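Local structure of putative uncharacterized protein PH0300 (Pyrococcus horikoshii, 3VRH) at residues Arg49-Val54 against Lys141-Asn146; Thr134-Met139 against Ile190-Pro195; Tyr65-Lys68 against Asn73-Cys76. The protein catalyses the ATP-dependent 2-thiolation of 5-methyluridine 54 in the T loop of tRNAs, a modification that stabilises tRNA at high temperature. All coordinates share one frame; numbering follows the deposited sequence.

Contact 1 of 3, residues Arg49-Val54 against Lys141-Asn146; sequences RILVAV and KFAYDN. With BCN (bicine), chain D.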
ATOM      1  N   ARG A  49      20.068  28.879  10.159  1.00 35.48           N
ATOM      2  CA  ARG A  49      20.996  28.693   9.054  1.00 37.01           C
ATOM      3  C   ARG A  49      20.690  27.348   8.406  1.00 28.25           C
ATOM      4  O   ARG A  49      20.859  26.301   9.010  1.00 30.32           O
ATOM      5  CB  ARG A  49      22.446  28.767   9.529  1.00 36.44           C
ATOM      6  CG  ARG A  49      23.449  28.794   8.383  1.00 40.88           C
ATOM      7  CD  ARG A  49      24.647  29.685   8.689  1.00 46.09           C
ATOM      8  NE  ARG A  49      25.840  29.244   7.970  1.00 41.48           N
ATOM      9  CZ  ARG A  49      26.731  28.390   8.470  1.00 42.71           C
ATOM     10  NH1 ARG A  49      26.554  27.895   9.692  1.00 42.42           N
ATOM     11  NH2 ARG A  49      27.794  28.029   7.753  1.00 40.85           N
ATOM     12  N   ILE A  50      20.216  27.389   7.173  1.00 30.15           N
ATOM     13  CA  ILE A  50      19.687  26.188   6.545  1.00 32.68           C
ATOM     14  C   ILE A  50      20.578  25.685   5.420  1.00 32.75           C
ATOM     15  O   ILE A  50      21.060  26.462   4.596  1.00 30.09           O
ATOM     16  CB  ILE A  50      18.285  26.450   6.010  1.00 26.15           C
ATOM     17  CG1 ILE A  50      17.432  27.069   7.125  1.00 31.44           C
ATOM     18  CG2 ILE A  50      17.684  25.161   5.469  1.00 25.21           C
ATOM     19  CD1 ILE A  50      16.311  27.984   6.637  1.00 28.97           C
ATOM     20  N   LEU A  51      20.797  24.376   5.397  1.00 26.91           N
ATOM     21  CA  LEU A  51      21.584  23.757   4.347  1.00 24.81           C
ATOM     22  C   LEU A  51      20.667  22.983   3.399  1.00 25.77           C
ATOM     23  O   LEU A  51      19.835  22.196   3.855  1.00 21.46           O
ATOM     24  CB  LEU A  51      22.607  22.809   4.964  1.00 23.74           C
ATOM     25  CG  LEU A  51      23.476  22.086   3.934  1.00 24.06           C
ATOM     26  CD1 LEU A  51      24.433  23.074   3.289  1.00 27.37           C
ATOM     27  CD2 LEU A  51      24.219  20.883   4.522  1.00 24.00           C
ATOM     28  N   VAL A  52      20.794  23.215   2.092  1.00 25.71           N
ATOM     29  CA  VAL A  52      20.027  22.432   1.106  1.00 26.61           C
ATOM     30  C   VAL A  52      20.988  21.588   0.272  1.00 27.47           C
ATOM     31  O   VAL A  52      21.940  22.109  -0.329  1.00 24.09           O
ATOM     32  CB  VAL A  52      19.166  23.312   0.172  1.00 24.56           C
ATOM     33  CG1 VAL A  52      18.384  22.442  -0.816  1.00 26.74           C
ATOM     34  CG2 VAL A  52      18.214  24.178   0.980  1.00 25.59           C
ATOM     35  N   ALA A  53      20.755  20.281   0.269  1.00 24.11           N
ATOM     36  CA  ALA A  53      21.613  19.351  -0.464  1.00 29.04           C
ATOM     37  C   ALA A  53      21.160  19.369  -1.893  1.00 26.82           C
ATOM     38  O   ALA A  53      20.078  18.887  -2.197  1.00 30.94           O
ATOM     39  CB  ALA A  53      21.485  17.931   0.106  1.00 31.65           C
ATOM     40  N   VAL A  54      21.970  19.927  -2.775  1.00 26.58           N
ATOM     41  CA  VAL A  54      21.534  20.093  -4.156  1.00 26.10           C
ATOM     42  C   VAL A  54      22.214  19.079  -5.093  1.00 25.32           C
ATOM     43  O   VAL A  54      23.423  19.118  -5.310  1.00 23.89           O
ATOM     44  CB  VAL A  54      21.680  21.566  -4.624  1.00 27.02           C
ATOM     45  CG1 VAL A  54      20.916  22.478  -3.679  1.00 25.69           C
ATOM     46  CG2 VAL A  54      23.116  21.988  -4.619  1.00 27.25           C
ATOM     47  N   LYS A 141      26.912  15.161   8.504  1.00 27.58           N
ATOM     48  CA  LYS A 141      28.167  15.564   9.134  1.00 29.35           C
ATOM     49  C   LYS A 141      28.650  16.938   8.661  1.00 29.44           C
ATOM     50  O   LYS A 141      29.287  17.662   9.423  1.00 30.18           O
ATOM     51  CB  LYS A 141      29.273  14.516   8.957  1.00 30.52           C
ATOM     52  CG  LYS A 141      30.495  14.806   9.837  1.00 28.45           C
ATOM     53  CD  LYS A 141      31.425  13.615   9.990  1.00 31.30           C
ATOM     54  CE  LYS A 141      32.334  13.806  11.204  1.00 33.78           C
ATOM     55  NZ  LYS A 141      32.877  15.207  11.264  1.00 33.92           N
ATOM     56  N   PHE A 142      28.323  17.301   7.421  1.00 25.69           N
ATOM     57  CA  PHE A 142      28.670  18.616   6.891  1.00 25.52           C
ATOM     58  C   PHE A 142      27.836  19.680   7.568  1.00 29.93           C
ATOM     59  O   PHE A 142      28.332  20.754   7.901  1.00 27.12           O
ATOM     60  CB  PHE A 142      28.452  18.692   5.372  1.00 25.70           C
ATOM     61  CG  PHE A 142      28.922  19.984   4.767  1.00 26.39           C
ATOM     62  CD1 PHE A 142      28.108  21.106   4.767  1.00 22.64           C
ATOM     63  CD2 PHE A 142      30.198  20.085   4.227  1.00 23.42           C
ATOM     64  CE1 PHE A 142      28.548  22.294   4.231  1.00 25.05           C
ATOM     65  CE2 PHE A 142      30.633  21.270   3.687  1.00 22.54           C
ATOM     66  CZ  PHE A 142      29.806  22.373   3.693  1.00 23.17           C
ATOM     67  N   ALA A 143      26.551  19.390   7.744  1.00 27.28           N
ATOM     68  CA  ALA A 143      25.662  20.320   8.425  1.00 30.00           C
ATOM     69  C   ALA A 143      26.134  20.501   9.860  1.00 28.02           C
ATOM     70  O   ALA A 143      26.115  21.602  10.399  1.00 31.85           O
ATOM     71  CB  ALA A 143      24.230  19.790   8.416  1.00 30.10           C
ATOM     72  N   TYR A 144      26.561  19.402  10.460  1.00 27.66           N
ATOM     73  CA  TYR A 144      26.929  19.389  11.867  1.00 36.50           C
ATOM     74  C   TYR A 144      28.241  20.138  12.094  1.00 33.81           C
ATOM     75  O   TYR A 144      28.294  21.074  12.894  1.00 33.05           O
ATOM     76  CB  TYR A 144      27.017  17.948  12.376  1.00 31.30           C
ATOM     77  CG  TYR A 144      27.704  17.806  13.715  1.00 39.19           C
ATOM     78  CD1 TYR A 144      27.124  18.307  14.872  1.00 40.76           C
ATOM     79  CD2 TYR A 144      28.940  17.163  13.820  1.00 43.54           C
ATOM     80  CE1 TYR A 144      27.759  18.185  16.102  1.00 44.28           C
ATOM     81  CE2 TYR A 144      29.582  17.031  15.044  1.00 49.83           C
ATOM     82  CZ  TYR A 144      28.984  17.541  16.182  1.00 54.73           C
ATOM     83  OH  TYR A 144      29.622  17.412  17.396  1.00 62.61           O
ATOM     84  N   ASP A 145      29.277  19.717  11.371  1.00 30.06           N
ATOM     85  CA  ASP A 145      30.599  20.333  11.419  1.00 31.65           C
ATOM     86  C   ASP A 145      30.586  21.832  11.216  1.00 32.34           C
ATOM     87  O   ASP A 145      31.434  22.537  11.758  1.00 38.16           O
ATOM     88  CB  ASP A 145      31.505  19.730  10.347  1.00 30.93           C
ATOM     89  CG  ASP A 145      31.986  18.356  10.708  1.00 34.28           C
ATOM     90  OD1 ASP A 145      31.739  17.932  11.852  1.00 37.19           O
ATOM     91  OD2 ASP A 145      32.621  17.699   9.857  1.00 37.99           O
ATOM     92  N   ASN A 146      29.638  22.323  10.428  1.00 24.93           N
ATOM     93  CA  ASN A 146      29.606  23.738  10.076  1.00 33.02           C
ATOM     94  C   ASN A 146      28.558  24.518  10.845  1.00 35.98           C
ATOM     95  O   ASN A 146      28.302  25.677  10.534  1.00 35.78           O
ATOM     96  CB  ASN A 146      29.399  23.928   8.565  1.00 30.18           C
ATOM     97  CG  ASN A 146      30.640  23.595   7.768  1.00 28.47           C
ATOM     98  OD1 ASN A 146      31.532  24.427   7.647  1.00 26.94           O
ATOM     99  ND2 ASN A 146      30.718  22.363   7.237  1.00 26.52           N
TER
HETATM  100  N1  BCN D 403      16.458  15.492  -3.116  1.00 36.46           N
HETATM  101  C1  BCN D 403      14.978  15.286  -3.392  1.00 32.83           C
HETATM  102  C2  BCN D 403      14.585  13.886  -3.675  1.00 32.96           C
HETATM  103  O21 BCN D 403      15.289  12.969  -3.179  1.00 40.94           O
HETATM  104  O22 BCN D 403      13.602  13.632  -4.407  1.00 39.83           O
HETATM  105  C3  BCN D 403      17.205  15.765  -4.374  1.00 37.46           C
HETATM  106  C4  BCN D 403      16.421  16.235  -5.617  1.00 37.24           C
HETATM  107  O4  BCN D 403      16.903  16.991  -6.423  1.00 24.87           O
HETATM  108  C5  BCN D 403      16.635  16.615  -2.197  1.00 23.14           C
HETATM  109  C6  BCN D 403      17.992  16.731  -1.648  1.00 34.77           C
HETATM  110  O6  BCN D 403      18.209  17.395  -0.690  1.00 33.52           O
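Arg49, in strand 49-53, reaches across to the C-terminal end of helix 127-145, where its guanidinium holds the main chain of Asn146. With CG anti to the backbone N (chi1 -171°) and a bend at chi2, CB, CG and CD all lie against the side chain of Asn73. NE is turned to Glu75, with which it forms a salt bridge, and Phe148 adds a cation-pi contact. NH1 ends the run by donating to Asn146 O, 2.9 Å away, in a nearly straight bond (166°) that lies close to the guanidinium plane. NH2 stays 3.7 Å from Asn146 O. Further along, Leu51 supplies the apolar part: its CD2 touches Phe142 CD1 (3.9 Å) and, at roughly a right angle to that, Ala143 CB (4.0 Å). This is a strand-helix pairing of the PP-loop fold, in which strand 49-53 runs into the phosphate-binding SGGKDS segment; while Leu51 meets this helix, Val52 packs against helix 58-69. At the strand's end the carbonyl O of Ala53, an ATP-binding residue, accepts a hydrogen bond from bicine O6 at 2.8 Å. The helix terminus is itself secured: Asn146 ND2 lies over the centre of the Phe142 ring, 3.5 Å above its plane, and donates to Phe142 O, while ND2 also bonds to Phe298 O, and OD1 to Val300 N.

Contact 2 of 3, residues Thr134-Met139 against Ile190-Pro195; sequences TKRYIM and IKKVKP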
ATOM      1  N   THR A 134      26.092   6.854   1.994  1.00 28.54           N
ATOM      2  CA  THR A 134      27.185   7.811   1.921  1.00 26.64           C
ATOM      3  C   THR A 134      26.671   9.236   1.851  1.00 28.85           C
ATOM      4  O   THR A 134      27.199  10.130   2.523  1.00 29.40           O
ATOM      5  CB  THR A 134      28.030   7.560   0.661  1.00 30.03           C
ATOM      6  OG1 THR A 134      28.463   6.200   0.654  1.00 30.35           O
ATOM      7  CG2 THR A 134      29.264   8.488   0.623  1.00 27.43           C
ATOM      8  N   LYS A 135      25.649   9.462   1.032  1.00 25.76           N
ATOM      9  CA  LYS A 135      25.169  10.820   0.843  1.00 28.09           C
ATOM     10  C   LYS A 135      24.500  11.376   2.114  1.00 28.86           C
ATOM     11  O   LYS A 135      24.722  12.535   2.492  1.00 28.76           O
ATOM     12  CB  LYS A 135      24.225  10.902  -0.364  1.00 27.85           C
ATOM     13  CG  LYS A 135      23.750  12.328  -0.654  1.00 31.98           C
ATOM     14  CD  LYS A 135      22.666  12.381  -1.765  1.00 37.95           C
ATOM     15  CE  LYS A 135      22.228  13.834  -2.038  1.00 38.21           C
ATOM     16  NZ  LYS A 135      21.175  13.978  -3.090  1.00 36.87           N
ATOM     17  N   ARG A 136      23.689  10.551   2.768  1.00 24.53           N
ATOM     18  CA  ARG A 136      22.963  10.979   3.963  1.00 27.41           C
ATOM     19  C   ARG A 136      23.954  11.305   5.071  1.00 25.59           C
ATOM     20  O   ARG A 136      23.766  12.251   5.822  1.00 27.22           O
ATOM     21  CB  ARG A 136      21.955   9.906   4.440  1.00 32.26           C
ATOM     22  CG  ARG A 136      20.532  10.064   3.829  1.00 42.49           C
ATOM     23  CD  ARG A 136      19.492   9.041   4.347  1.00 37.89           C
ATOM     24  NE  ARG A 136      19.891   7.655   4.078  1.00 42.67           N
ATOM     25  CZ  ARG A 136      19.708   7.029   2.915  1.00 45.80           C
ATOM     26  NH1 ARG A 136      19.131   7.661   1.899  1.00 50.77           N
ATOM     27  NH2 ARG A 136      20.109   5.775   2.757  1.00 43.42           N
ATOM     28  N   TYR A 137      25.012  10.512   5.157  1.00 24.77           N
ATOM     29  CA  TYR A 137      26.011  10.699   6.192  1.00 30.73           C
ATOM     30  C   TYR A 137      26.737  12.018   5.985  1.00 29.88           C
ATOM     31  O   TYR A 137      26.916  12.798   6.925  1.00 29.54           O
ATOM     32  CB  TYR A 137      27.029   9.557   6.190  1.00 24.12           C
ATOM     33  CG  TYR A 137      28.165   9.774   7.186  1.00 33.57           C
ATOM     34  CD1 TYR A 137      29.342  10.398   6.802  1.00 28.40           C
ATOM     35  CD2 TYR A 137      28.055   9.349   8.511  1.00 32.58           C
ATOM     36  CE1 TYR A 137      30.374  10.605   7.702  1.00 31.97           C
ATOM     37  CE2 TYR A 137      29.084   9.537   9.409  1.00 33.83           C
ATOM     38  CZ  TYR A 137      30.245  10.176   8.995  1.00 36.00           C
ATOM     39  OH  TYR A 137      31.280  10.379   9.877  1.00 32.34           O
ATOM     40  N   ILE A 138      27.162  12.249   4.748  1.00 25.92           N
ATOM     41  CA  ILE A 138      27.927  13.452   4.426  1.00 27.03           C
ATOM     42  C   ILE A 138      27.088  14.706   4.625  1.00 26.91           C
ATOM     43  O   ILE A 138      27.584  15.705   5.133  1.00 24.95           O
ATOM     44  CB  ILE A 138      28.483  13.409   2.992  1.00 21.94           C
ATOM     45  CG1 ILE A 138      29.533  12.306   2.865  1.00 27.67           C
ATOM     46  CG2 ILE A 138      29.089  14.766   2.605  1.00 26.85           C
ATOM     47  CD1 ILE A 138      30.130  12.162   1.461  1.00 28.74           C
ATOM     48  N   MET A 139      25.813  14.645   4.230  1.00 26.43           N
ATOM     49  CA  MET A 139      24.912  15.781   4.392  1.00 30.04           C
ATOM     50  C   MET A 139      24.840  16.143   5.862  1.00 27.07           C
ATOM     51  O   MET A 139      24.933  17.310   6.229  1.00 24.59           O
ATOM     52  CB  MET A 139      23.487  15.468   3.915  1.00 28.37           C
ATOM     53  CG  MET A 139      23.280  15.425   2.415  1.00 33.52           C
ATOM     54  SD  MET A 139      21.691  14.626   2.090  1.00 38.85           S
ATOM     55  CE  MET A 139      20.613  15.688   3.033  1.00 21.10           C
ATOM     56  N   ILE A 190      21.297  16.378  12.694  1.00 34.99           N
ATOM     57  CA  ILE A 190      20.728  17.698  12.461  1.00 28.54           C
ATOM     58  C   ILE A 190      19.273  17.575  12.023  1.00 29.27           C
ATOM     59  O   ILE A 190      18.911  16.608  11.354  1.00 26.67           O
ATOM     60  CB  ILE A 190      21.522  18.460  11.364  1.00 29.88           C
ATOM     61  CG1 ILE A 190      23.002  18.558  11.737  1.00 30.85           C
ATOM     62  CG2 ILE A 190      20.941  19.843  11.135  1.00 26.29           C
ATOM     63  CD1 ILE A 190      23.262  19.389  12.969  1.00 30.86           C
ATOM     64  N   LYS A 191      18.452  18.554  12.397  1.00 31.93           N
ATOM     65  CA  LYS A 191      17.053  18.598  11.976  1.00 34.64           C
ATOM     66  C   LYS A 191      16.935  18.560  10.453  1.00 31.78           C
ATOM     67  O   LYS A 191      17.565  19.374   9.761  1.00 29.43           O
ATOM     68  CB  LYS A 191      16.358  19.863  12.501  1.00 31.13           C
ATOM     69  CG  LYS A 191      14.918  19.999  12.022  1.00 31.92           C
ATOM     70  CD  LYS A 191      14.144  21.074  12.767  1.00 34.57           C
ATOM     71  CE  LYS A 191      14.636  22.453  12.393  1.00 34.37           C
ATOM     72  NZ  LYS A 191      13.579  23.488  12.573  1.00 37.65           N
ATOM     73  N   LYS A 192      16.137  17.616   9.949  1.00 23.27           N
ATOM     74  CA  LYS A 192      15.862  17.483   8.515  1.00 31.18           C
ATOM     75  C   LYS A 192      14.398  17.768   8.246  1.00 28.18           C
ATOM     76  O   LYS A 192      13.526  17.194   8.905  1.00 29.82           O
ATOM     77  CB  LYS A 192      16.213  16.074   7.993  1.00 28.54           C
ATOM     78  CG  LYS A 192      17.699  15.825   7.857  1.00 34.70           C
ATOM     79  CD  LYS A 192      18.053  14.428   7.335  1.00 34.20           C
ATOM     80  CE  LYS A 192      18.103  14.352   5.808  1.00 41.20           C
ATOM     81  NZ  LYS A 192      18.528  12.982   5.360  1.00 37.74           N
ATOM     82  N   VAL A 193      14.136  18.643   7.277  1.00 23.69           N
ATOM     83  CA  VAL A 193      12.780  19.043   6.923  1.00 21.88           C
ATOM     84  C   VAL A 193      12.513  18.920   5.419  1.00 25.36           C
ATOM     85  O   VAL A 193      13.445  18.897   4.612  1.00 25.09           O
ATOM     86  CB  VAL A 193      12.471  20.485   7.386  1.00 26.01           C
ATOM     87  CG1 VAL A 193      12.545  20.589   8.890  1.00 24.94           C
ATOM     88  CG2 VAL A 193      13.440  21.483   6.727  1.00 25.66           C
ATOM     89  N   LYS A 194      11.233  18.837   5.064  1.00 24.23           N
ATOM     90  CA  LYS A 194      10.790  18.660   3.680  1.00 23.72           C
ATOM     91  C   LYS A 194       9.762  19.749   3.368  1.00 22.37           C
ATOM     92  O   LYS A 194       8.546  19.533   3.512  1.00 24.71           O
ATOM     93  CB  LYS A 194      10.159  17.253   3.486  1.00 21.75           C
ATOM     94  CG  LYS A 194      11.148  16.105   3.639  1.00 26.69           C
ATOM     95  CD  LYS A 194      10.498  14.722   3.515  1.00 25.12           C
ATOM     96  CE  LYS A 194      11.553  13.634   3.703  1.00 25.39           C
ATOM     97  NZ  LYS A 194      11.020  12.258   3.456  1.00 26.95           N
ATOM     98  N   PRO A 195      10.241  20.936   2.978  1.00 18.77           N
ATOM     99  CA  PRO A 195       9.358  22.066   2.664  1.00 21.66           C
ATOM    100  C   PRO A 195       8.432  21.840   1.461  1.00 23.98           C
ATOM    101  O   PRO A 195       7.411  22.513   1.337  1.00 19.65           O
ATOM    102  CB  PRO A 195      10.345  23.207   2.351  1.00 24.29           C
ATOM    103  CG  PRO A 195      11.654  22.783   2.989  1.00 24.10           C
ATOM    104  CD  PRO A 195      11.673  21.299   2.919  1.00 18.52           C
TER
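Lys192 extends from its strand toward helix 127-145 and crosses both Arg136 and Met139 at about a right angle, its outer end meeting the two side chains one helical turn apart. The backbones remain well separated, the nearest CA atoms being those of Met139 and Ile190 at 9.3 Å, so these long side chains alone bridge the distance. Toward Arg136 the lysine presents its ammonium: NZ lies 3.9 Å from CG and 4.2 Å from CD of that residue, against the aliphatic part of the chain. The bend of Arg136 at chi3 (-59°) carries its charged end onward, and Arg136 NE is 5.6 Å from Lys192 NZ, so the two like charges are near one another without touching. Toward Met139 the meeting is of methyl with methylene, CE of the methionine lying 4.0 Å from CE of the lysine. A turn about the last methionine torsion (chi3 57°) brings that methyl across to the lysine. In the Rossmann-like PP-loop fold this joins a helix to the strand 191-193, which lies between strands 150-152 and 182-183 of the central sheet. Met139 is buried, packing on Ile79 and Ile151, and its side chain comes within about 5 Å of the bound bicine; Lys192 also leans on Ile151. The same helix carries Lys135, an ATP-binding residue whose NZ is salt-bridged to Glu219. No hydrogen bond passes between residues 134-139 and 190-195, and Lys192 NZ stands 4.1 Å from Met139 CE.

Contact 3 of 3, residues Tyr65-Lys68 against Asn73-Cys76; sequences YVLK and NIEC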
ATOM      1  N   TYR A  65      15.693  27.268  -4.259  1.00 21.02           N
ATOM      2  CA  TYR A  65      15.194  28.443  -4.934  1.00 24.69           C
ATOM      3  C   TYR A  65      14.097  29.127  -4.117  1.00 29.72           C
ATOM      4  O   TYR A  65      14.136  30.339  -3.919  1.00 23.97           O
ATOM      5  CB  TYR A  65      14.677  28.108  -6.343  1.00 24.06           C
ATOM      6  CG  TYR A  65      14.311  29.345  -7.159  1.00 24.56           C
ATOM      7  CD1 TYR A  65      13.119  30.031  -6.928  1.00 22.01           C
ATOM      8  CD2 TYR A  65      15.155  29.823  -8.157  1.00 27.92           C
ATOM      9  CE1 TYR A  65      12.772  31.142  -7.650  1.00 26.25           C
ATOM     10  CE2 TYR A  65      14.823  30.966  -8.895  1.00 29.24           C
ATOM     11  CZ  TYR A  65      13.624  31.615  -8.635  1.00 33.76           C
ATOM     12  OH  TYR A  65      13.269  32.735  -9.350  1.00 29.94           O
ATOM     13  N   VAL A  66      13.120  28.353  -3.661  1.00 21.88           N
ATOM     14  CA  VAL A  66      11.975  28.921  -2.962  1.00 25.98           C
ATOM     15  C   VAL A  66      12.303  29.365  -1.538  1.00 26.18           C
ATOM     16  O   VAL A  66      11.852  30.426  -1.110  1.00 24.42           O
ATOM     17  CB  VAL A  66      10.740  27.971  -2.959  1.00 27.93           C
ATOM     18  CG1 VAL A  66       9.592  28.570  -2.160  1.00 26.19           C
ATOM     19  CG2 VAL A  66      10.270  27.709  -4.380  1.00 30.61           C
ATOM     20  N   LEU A  67      13.063  28.559  -0.803  1.00 23.23           N
ATOM     21  CA  LEU A  67      13.485  28.971   0.535  1.00 27.27           C
ATOM     22  C   LEU A  67      14.195  30.324   0.464  1.00 29.26           C
ATOM     23  O   LEU A  67      13.998  31.175   1.325  1.00 32.67           O
ATOM     24  CB  LEU A  67      14.409  27.939   1.165  1.00 25.44           C
ATOM     25  CG  LEU A  67      13.749  26.613   1.555  1.00 29.51           C
ATOM     26  CD1 LEU A  67      14.751  25.725   2.235  1.00 22.14           C
ATOM     27  CD2 LEU A  67      12.552  26.833   2.443  1.00 26.99           C
ATOM     28  N   LYS A  68      14.985  30.518  -0.593  1.00 29.30           N
ATOM     29  CA  LYS A  68      15.715  31.769  -0.817  1.00 30.81           C
ATOM     30  C   LYS A  68      14.750  32.909  -1.100  1.00 31.71           C
ATOM     31  O   LYS A  68      14.835  33.974  -0.486  1.00 32.88           O
ATOM     32  CB  LYS A  68      16.682  31.620  -2.002  1.00 30.39           C
ATOM     33  CG  LYS A  68      17.627  32.800  -2.203  1.00 28.96           C
ATOM     34  CD  LYS A  68      18.730  32.798  -1.158  1.00 29.89           C
ATOM     35  CE  LYS A  68      19.661  33.989  -1.367  1.00 37.49           C
ATOM     36  NZ  LYS A  68      20.576  34.143  -0.215  1.00 39.82           N
ATOM     37  N   ASN A  73      17.693  31.880   5.281  1.00 33.18           N
ATOM     38  CA  ASN A  73      19.148  31.927   5.195  1.00 41.41           C
ATOM     39  C   ASN A  73      19.691  30.582   4.716  1.00 32.09           C
ATOM     40  O   ASN A  73      19.917  29.674   5.510  1.00 29.74           O
ATOM     41  CB  ASN A  73      19.766  32.309   6.551  1.00 40.47           C
ATOM     42  CG  ASN A  73      21.282  32.247   6.538  1.00 42.82           C
ATOM     43  OD1 ASN A  73      21.908  32.319   5.478  1.00 44.14           O
ATOM     44  ND2 ASN A  73      21.882  32.103   7.715  1.00 46.33           N
ATOM     45  N   ILE A  74      19.903  30.450   3.414  1.00 29.25           N
ATOM     46  CA  ILE A  74      20.241  29.129   2.912  1.00 31.68           C
ATOM     47  C   ILE A  74      21.597  29.073   2.228  1.00 32.80           C
ATOM     48  O   ILE A  74      21.993  29.997   1.520  1.00 32.62           O
ATOM     49  CB  ILE A  74      19.148  28.570   1.980  1.00 34.85           C
ATOM     50  CG1 ILE A  74      19.028  29.432   0.732  1.00 36.04           C
ATOM     51  CG2 ILE A  74      17.789  28.495   2.692  1.00 27.11           C
ATOM     52  CD1 ILE A  74      18.939  28.621  -0.523  1.00 32.44           C
ATOM     53  N   GLU A  75      22.315  27.987   2.477  1.00 25.12           N
ATOM     54  CA  GLU A  75      23.513  27.659   1.717  1.00 30.59           C
ATOM     55  C   GLU A  75      23.270  26.273   1.134  1.00 28.94           C
ATOM     56  O   GLU A  75      22.422  25.531   1.640  1.00 24.72           O
ATOM     57  CB  GLU A  75      24.763  27.699   2.607  1.00 26.27           C
ATOM     58  CG  GLU A  75      24.951  29.077   3.301  1.00 27.36           C
ATOM     59  CD  GLU A  75      26.237  29.202   4.115  1.00 32.76           C
ATOM     60  OE1 GLU A  75      27.204  28.463   3.846  1.00 31.16           O
ATOM     61  OE2 GLU A  75      26.282  30.055   5.029  1.00 40.53           O
ATOM     62  N   CYS A  76      23.987  25.931   0.068  1.00 25.07           N
ATOM     63  CA  CYS A  76      23.753  24.666  -0.599  1.00 27.40           C
ATOM     64  C   CYS A  76      24.984  23.796  -0.584  1.00 29.50           C
ATOM     65  O   CYS A  76      26.116  24.296  -0.550  1.00 25.70           O
ATOM     66  CB  CYS A  76      23.280  24.894  -2.028  1.00 24.49           C
ATOM     67  SG  CYS A  76      21.829  25.938  -2.099  1.00 25.25           S
TER
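Leu67 and Lys68, near the end of helix 58-69, close over Ile74 on the strand that follows, within the beta-alpha-beta crossover made by strand 49-53, helix 58-69 and strand 73-80. The unit belongs to the PP-loop domain, and the first turn of the helix carries Asp59 and Ser60, which line the bicine pocket. Only a short turn separates helix from strand, and the two backbones come as near as 6.4 Å between the CA atoms of Lys68 and Ile74.

The purely apolar part of the contact is carried by the two hydrophobic residues, whose side chains cross at about a right angle. Ile74 CG2 lies 3.8 Å from Leu67 CB and 4.1 Å from Leu67 CD1, the methyl fitting against the base and one branch of the leucine. Leu67 also touches Val52 of the adjacent strand and Ile38 of helix 23-40.

A second kind of packing uses the aliphatic stem of a charged residue. Ile74 places CG1 between its backbone N and its carbonyl carbon (chi1 64°), which turns this longer branch to Lys68, while the lysine, bent at chi2 (75°), runs its CD past it. With an alanine in place of Ile74, lacking CG1, CG2 and CD1, Leu67 and the Lys68 stem would probably lose the surface they share, opening a gap between helix and strand.

Polar bonding lies around the contact, not across it. The main chain of residues 73-75 pairs with Ile50 and Val52 of the adjacent parallel strand, and Glu75, whose side chain leaves from the other face of the sheet, receives a hydrogen bond at OE1 from His106 NE2. On the lysine side, Lys68 CD stands 3.9 Å from Ile74 CG1, and Lys68 CB 4.0 Å from Ile74 CD1.

Overall arrangement
All three contacts bring helices against the central sheet of the PP-loop domain. Contacts 1 and 3 are buried, whereas contact 2 is partly open. Contacts 1 and 2 share helix 127-145 and touch directly, with Ala53 CB 3.8 Å from Met139 CE beside the nucleotide pocket. Contact 3 belongs to helix 58-69 and reaches contact 1 through the neighbouring strands 49-53 and 73-80, whose main chains pair. The chemistry differs accordingly: contact 1 combines a buried leucine with an arginine-to-carbonyl bond, contact 2 sets the outer end of a lysine against an arginine stem and a methionine methyl, and contact 3 is hydrocarbon packing throughout, with no hydrogen bond across either of these two.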